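Local atomic coordinates of DUF115 domain-containing protein (Magnetospirillum magneticum AMB-1, PDB entry 5MU5), a protein that is a Maf-family glycosyltransferase that probably attaches nonulosonic-acid-type sugars to flagellin during flagellum formation. Residues T70-G75 with W209-V214; Q114-S119 with V609-P614. One frame throughout, in Å; residues are numbered along the deposited sequence.

How the contacts relate
From the N terminus, the chain runs through helix 61-71 and its following turn, 70-75, then through strand 111-112 and the loop 114-119, before reaching strand 211-214 and, much later, 609-614 at the end of helix 589-609. Contact 1 closes a loop of about 130 residues inside the N-terminal domain; contact 2 closes one of nearly 500 and ties that domain to the C-terminal helical bundle. Their segments alternate along the sequence, so the two closures cross. In space they adjoin, with centres about 15 Å apart: Trp209 packs on Pro116 and donates from NE1 to Glu118 O, while Ser119 OG probably bonds to Ala73 O.

Contact 1. Residues T70-G75 with W209-V214; sequences TRTALG and WTRLFV
The guanidinium of Arg211 has the turn after helix 61-71 over one face and a hydroxyl at its edge. Thr72 O lies 3.0 Å above the plane and Ala73 CA a little higher, both offset toward the rim. At the edge, NH2 of Arg211 donates to Thr72 OG1 across 3.0 Å, with an N-H...O angle of 157° and the oxygen nearly in the guanidinium plane. The same hydroxyl meets the edge of the Phe213 ring, 4.1 Å from CE1. Trp209 likewise presents its benzo edge, CZ2 lying 3.6 Å from Leu74 O.

Arg211 and Phe213 stand on strand 211-214, an outer strand of the four-stranded parallel sheet in the Maf N-terminal domain, and Thr72 is the first residue to leave the helical conformation. Its chi1 of 53° sets OG1 between the backbone N and the carbonyl carbon, where it reaches both Arg211 and, back along the helix, Met68 O. Threonine suits this place because its small hydroxyl can serve the helix end and the arginine together. A bend at chi2 (74°) in Arg211 swings the long chain over the turn, and NH1 forms a salt bridge with Asp142 and a hydrogen bond with Gln141 of helix 134-142. A leucine in place of Arg211 would probably leave Asp142 without its charge partner and the turn without its polar tie to the strand.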
loop_
_atom_site.group_PDB
_atom_site.type_symbol
_atom_site.label_atom_id
_atom_site.label_comp_id
_atom_site.label_asym_id
_atom_site.label_seq_id
_atom_site.Cartn_x
_atom_site.Cartn_y
_atom_site.Cartn_z
ATOM N N THR A 70 -26.644 11.498 19.942
ATOM C CA THR A 70 -27.987 10.957 19.738
ATOM C C THR A 70 -28.587 11.331 18.379
ATOM O O THR A 70 -29.162 10.496 17.694
ATOM C CB THR A 70 -28.918 11.490 20.829
ATOM O OG1 THR A 70 -28.432 11.043 22.093
ATOM C CG2 THR A 70 -30.355 11.020 20.614
ATOM N N ARG A 71 -28.447 12.594 18.005
ATOM C CA ARG A 71 -29.046 13.137 16.777
ATOM C C ARG A 71 -28.380 12.651 15.473
ATOM O O ARG A 71 -29.017 12.653 14.426
ATOM C CB ARG A 71 -28.999 14.682 16.859
ATOM C CG ARG A 71 -29.365 15.441 15.600
ATOM C CD ARG A 71 -29.076 16.941 15.688
ATOM N NE ARG A 71 -27.655 17.321 15.548
ATOM C CZ ARG A 71 -26.977 17.436 14.386
ATOM N NH1 ARG A 71 -27.552 17.150 13.203
ATOM N NH2 ARG A 71 -25.690 17.822 14.405
ATOM N N THR A 72 -27.112 12.234 15.531
ATOM C CA THR A 72 -26.349 11.900 14.322
ATOM C C THR A 72 -26.212 10.408 14.006
ATOM O O THR A 72 -25.348 10.007 13.223
ATOM C CB THR A 72 -24.933 12.523 14.380
ATOM O OG1 THR A 72 -24.267 12.158 15.601
ATOM C CG2 THR A 72 -25.024 14.003 14.294
ATOM N N ALA A 73 -27.086 9.595 14.572
ATOM C CA ALA A 73 -27.009 8.140 14.400
ATOM C C ALA A 73 -27.140 7.651 12.964
ATOM O O ALA A 73 -26.549 6.631 12.617
ATOM C CB ALA A 73 -28.080 7.459 15.247
ATOM N N LEU A 74 -27.916 8.358 12.145
ATOM C CA LEU A 74 -28.285 7.853 10.811
ATOM C C LEU A 74 -27.888 8.710 9.606
ATOM O O LEU A 74 -27.917 8.235 8.477
ATOM C CB LEU A 74 -29.799 7.639 10.780
ATOM C CG LEU A 74 -30.380 6.709 11.863
ATOM C CD1 LEU A 74 -31.901 6.806 11.923
ATOM C CD2 LEU A 74 -29.941 5.265 11.636
ATOM N N GLY A 75 -27.548 9.972 9.832
ATOM C CA GLY A 75 -27.234 10.858 8.728
ATOM C C GLY A 75 -25.940 10.470 8.042
ATOM O O GLY A 75 -24.951 10.175 8.708
ATOM N N TRP A 209 -19.500 3.257 5.937
ATOM C CA TRP A 209 -20.432 3.605 7.009
ATOM C C TRP A 209 -19.747 3.732 8.361
ATOM O O TRP A 209 -20.389 3.627 9.412
ATOM C CB TRP A 209 -21.612 2.641 7.049
ATOM C CG TRP A 209 -22.917 3.247 7.530
ATOM C CD1 TRP A 209 -23.682 2.828 8.585
ATOM C CD2 TRP A 209 -23.599 4.380 6.968
ATOM N NE1 TRP A 209 -24.796 3.630 8.711
ATOM C CE2 TRP A 209 -24.762 4.587 7.725
ATOM C CE3 TRP A 209 -23.347 5.220 5.884
ATOM C CZ2 TRP A 209 -25.663 5.603 7.432
ATOM C CZ3 TRP A 209 -24.247 6.238 5.604
ATOM C CH2 TRP A 209 -25.374 6.423 6.372
ATOM N N THR A 210 -18.440 3.969 8.326
ATOM C CA THR A 210 -17.674 4.303 9.516
ATOM C C THR A 210 -18.257 5.591 10.132
ATOM O O THR A 210 -18.423 6.600 9.454
ATOM C CB THR A 210 -16.182 4.528 9.147
ATOM O OG1 THR A 210 -15.600 3.294 8.686
ATOM C CG2 THR A 210 -15.371 5.068 10.329
ATOM N N ARG A 211 -18.597 5.531 11.412
ATOM C CA ARG A 211 -19.063 6.687 12.149
ATOM C C ARG A 211 -17.886 7.599 12.457
ATOM O O ARG A 211 -16.857 7.152 12.970
ATOM C CB ARG A 211 -19.716 6.235 13.464
ATOM C CG ARG A 211 -20.419 7.341 14.252
ATOM C CD ARG A 211 -21.730 7.755 13.618
ATOM N NE ARG A 211 -22.479 8.677 14.481
ATOM C CZ ARG A 211 -23.315 8.311 15.455
ATOM N NH1 ARG A 211 -23.521 7.025 15.730
ATOM N NH2 ARG A 211 -23.940 9.245 16.169
ATOM N N LEU A 212 -18.053 8.879 12.146
ATOM C CA LEU A 212 -17.085 9.911 12.465
ATOM C C LEU A 212 -17.709 10.847 13.502
ATOM O O LEU A 212 -18.898 11.156 13.413
ATOM C CB LEU A 212 -16.767 10.697 11.214
ATOM C CG LEU A 212 -16.270 9.854 10.042
ATOM C CD1 LEU A 212 -16.169 10.722 8.807
ATOM C CD2 LEU A 212 -14.931 9.235 10.390
ATOM N N PHE A 213 -16.920 11.272 14.494
ATOM C CA PHE A 213 -17.425 12.139 15.551
ATOM C C PHE A 213 -16.318 13.012 16.134
ATOM O O PHE A 213 -15.262 12.521 16.512
ATOM C CB PHE A 213 -18.065 11.308 16.659
ATOM C CG PHE A 213 -18.932 12.104 17.570
ATOM C CD1 PHE A 213 -20.276 12.303 17.264
ATOM C CD2 PHE A 213 -18.409 12.682 18.729
ATOM C CE1 PHE A 213 -21.082 13.075 18.096
ATOM C CE2 PHE A 213 -19.214 13.446 19.564
ATOM C CZ PHE A 213 -20.550 13.649 19.249
ATOM N N VAL A 214 -16.586 14.312 16.209
ATOM C CA VAL A 214 -15.645 15.278 16.711
ATOM C C VAL A 214 -16.124 15.619 18.116
ATOM O O VAL A 214 -17.231 16.105 18.289
ATOM C CB VAL A 214 -15.587 16.513 15.782
ATOM C CG1 VAL A 214 -14.794 17.647 16.417
ATOM C CG2 VAL A 214 -14.982 16.132 14.429
#

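Contact 2. Residues Q114-S119 with V609-P614; sequences QHPEES and VKRVTP
Between helix 589-609 and the short strand 612-613, the Maf helical bundle domain meets a loop of the N-terminal domain, and Pro116 lies against Lys610 and Arg611. The proline ring runs alongside both side chains. Its CD sits 3.5 Å above one face of the Arg611 guanidinium, toward the rim, while CG of Pro116 rests 3.8 Å from CB of Lys610. Rigid and aliphatic, the pyrrolidine ring suits the guanidinium face, which makes no hydrogen bonds, and sits closely on it.

The edge of that guanidinium does the polar work. Arg611 NE donates to Gln114 O over 3.0 Å with an angle of 150°; the oxygen lies in the guanidinium plane, whereas the donor stands 43° out of the carbonyl plane. The chain of Arg611 is extended from CG to NE, which carries the group along the proline, and its NH1 pairs with Asp208.

Glu118 crosses Lys610 at about a right angle, OE2 coming within 3.3 Å of Lys610 CA. The ammonium is instead turned away by the bend at chi4 (78°) to Asp606 and Asp208. A water accepts from Glu117 N and lies close to Lys610 O, but this second link is too short to be trusted and remains doubtful.

Beyond the contact, strand 612-613 pairs antiparallel with strand 111-112, and Val609 and Val612 pack against helix 618-646 of the bundle.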
loop_
_atom_site.group_PDB
_atom_site.type_symbol
_atom_site.label_atom_id
_atom_site.label_comp_id
_atom_site.label_asym_id
_atom_site.label_seq_id
_atom_site.Cartn_x
_atom_site.Cartn_y
_atom_site.Cartn_z
ATOM N N GLN A 114 -29.692 4.159 -1.195
ATOM C CA GLN A 114 -28.444 4.881 -1.399
ATOM C C GLN A 114 -27.631 4.841 -0.101
ATOM O O GLN A 114 -26.451 4.589 -0.116
ATOM C CB GLN A 114 -28.726 6.334 -1.782
ATOM C CG GLN A 114 -27.480 7.078 -2.263
ATOM C CD GLN A 114 -27.616 8.604 -2.250
ATOM O OE1 GLN A 114 -28.708 9.159 -2.117
ATOM N NE2 GLN A 114 -26.490 9.285 -2.389
ATOM N N HIS A 115 -28.288 5.091 1.024
ATOM C CA HIS A 115 -27.624 5.134 2.319
ATOM C C HIS A 115 -28.287 4.123 3.222
ATOM O O HIS A 115 -29.483 3.881 3.100
ATOM C CB HIS A 115 -27.731 6.543 2.948
ATOM C CG HIS A 115 -27.079 7.623 2.137
ATOM N ND1 HIS A 115 -25.777 7.527 1.683
ATOM C CD2 HIS A 115 -27.534 8.831 1.720
ATOM C CE1 HIS A 115 -25.465 8.619 1.008
ATOM N NE2 HIS A 115 -26.515 9.423 1.011
ATOM N N PRO A 116 -27.524 3.521 4.139
ATOM C CA PRO A 116 -28.203 2.612 5.051
ATOM C C PRO A 116 -29.263 3.321 5.926
ATOM O O PRO A 116 -29.090 4.482 6.304
ATOM C CB PRO A 116 -27.058 2.098 5.935
ATOM C CG PRO A 116 -25.831 2.308 5.138
ATOM C CD PRO A 116 -26.085 3.582 4.406
ATOM N N GLU A 117 -30.344 2.618 6.236
ATOM C CA GLU A 117 -31.336 3.104 7.200
ATOM C C GLU A 117 -31.042 2.621 8.618
ATOM O O GLU A 117 -31.779 2.933 9.544
ATOM C CB GLU A 117 -32.746 2.676 6.802
ATOM C CG GLU A 117 -33.465 3.723 5.963
ATOM C CD GLU A 117 -34.820 3.250 5.449
ATOM O OE1 GLU A 117 -35.301 2.174 5.883
ATOM O OE2 GLU A 117 -35.410 3.960 4.606
ATOM N N GLU A 118 -29.957 1.881 8.783
ATOM C CA GLU A 118 -29.579 1.323 10.065
ATOM C C GLU A 118 -28.251 1.941 10.539
ATOM O O GLU A 118 -27.400 2.311 9.738
ATOM C CB GLU A 118 -29.447 -0.208 9.929
ATOM C CG GLU A 118 -28.480 -0.665 8.817
ATOM C CD GLU A 118 -28.261 -2.173 8.748
ATOM O OE1 GLU A 118 -29.073 -2.943 9.320
ATOM O OE2 GLU A 118 -27.257 -2.588 8.114
ATOM N N SER A 119 -28.093 2.077 11.846
ATOM C CA SER A 119 -26.806 2.459 12.423
ATOM C C SER A 119 -25.943 1.213 12.392
ATOM O O SER A 119 -26.464 0.105 12.468
ATOM C CB SER A 119 -26.948 2.943 13.871
ATOM O OG SER A 119 -27.353 4.293 13.913
ATOM N N VAL A 609 -25.306 -5.222 1.879
ATOM C CA VAL A 609 -26.176 -5.745 2.947
ATOM C C VAL A 609 -26.725 -4.670 3.894
ATOM O O VAL A 609 -27.829 -4.818 4.418
ATOM C CB VAL A 609 -25.532 -6.827 3.846
ATOM C CG1 VAL A 609 -25.322 -8.086 3.074
ATOM C CG2 VAL A 609 -24.240 -6.346 4.473
ATOM N N LYS A 610 -25.943 -3.630 4.158
ATOM C CA LYS A 610 -26.420 -2.518 4.972
ATOM C C LYS A 610 -27.527 -1.704 4.289
ATOM O O LYS A 610 -28.190 -0.934 4.936
ATOM C CB LYS A 610 -25.307 -1.505 5.205
ATOM C CG LYS A 610 -24.122 -1.955 6.002
ATOM C CD LYS A 610 -23.282 -0.715 6.236
ATOM C CE LYS A 610 -21.867 -1.088 6.591
ATOM N NZ LYS A 610 -21.104 -1.471 5.372
ATOM N N ARG A 611 -27.659 -1.836 2.979
ATOM C CA ARG A 611 -28.552 -0.999 2.186
ATOM C C ARG A 611 -29.712 -1.772 1.580
ATOM O O ARG A 611 -30.570 -1.200 0.914
ATOM C CB ARG A 611 -27.730 -0.330 1.078
ATOM C CG ARG A 611 -26.754 0.710 1.615
ATOM C CD ARG A 611 -25.831 1.239 0.534
ATOM N NE ARG A 611 -24.951 2.309 1.023
ATOM C CZ ARG A 611 -23.891 2.124 1.814
ATOM N NH1 ARG A 611 -23.532 0.915 2.246
ATOM N NH2 ARG A 611 -23.160 3.160 2.164
ATOM N N VAL A 612 -29.760 -3.074 1.826
ATOM C CA VAL A 612 -30.814 -3.883 1.242
ATOM C C VAL A 612 -32.176 -3.601 1.896
ATOM O O VAL A 612 -32.279 -3.512 3.106
ATOM C CB VAL A 612 -30.461 -5.386 1.307
ATOM C CG1 VAL A 612 -30.579 -5.922 2.721
ATOM C CG2 VAL A 612 -31.331 -6.171 0.339
ATOM N N THR A 613 -33.204 -3.423 1.065
ATOM C CA THR A 613 -34.590 -3.301 1.527
ATOM C C THR A 613 -35.449 -4.277 0.735
ATOM O O THR A 613 -35.121 -4.603 -0.415
ATOM C CB THR A 613 -35.186 -1.889 1.327
ATOM O OG1 THR A 613 -35.111 -1.521 -0.057
ATOM C CG2 THR A 613 -34.439 -0.883 2.176
ATOM N N PRO A 614 -36.564 -4.719 1.322
ATOM C CA PRO A 614 -37.074 -4.425 2.671
ATOM C C PRO A 614 -36.210 -5.014 3.787
ATOM O O PRO A 614 -35.766 -6.170 3.704
ATOM C CB PRO A 614 -38.438 -5.105 2.693
ATOM C CG PRO A 614 -38.831 -5.272 1.276
ATOM C CD PRO A 614 -37.591 -5.305 0.447
HETATM O O HOH W 1 -30.418 -0.022 5.329
#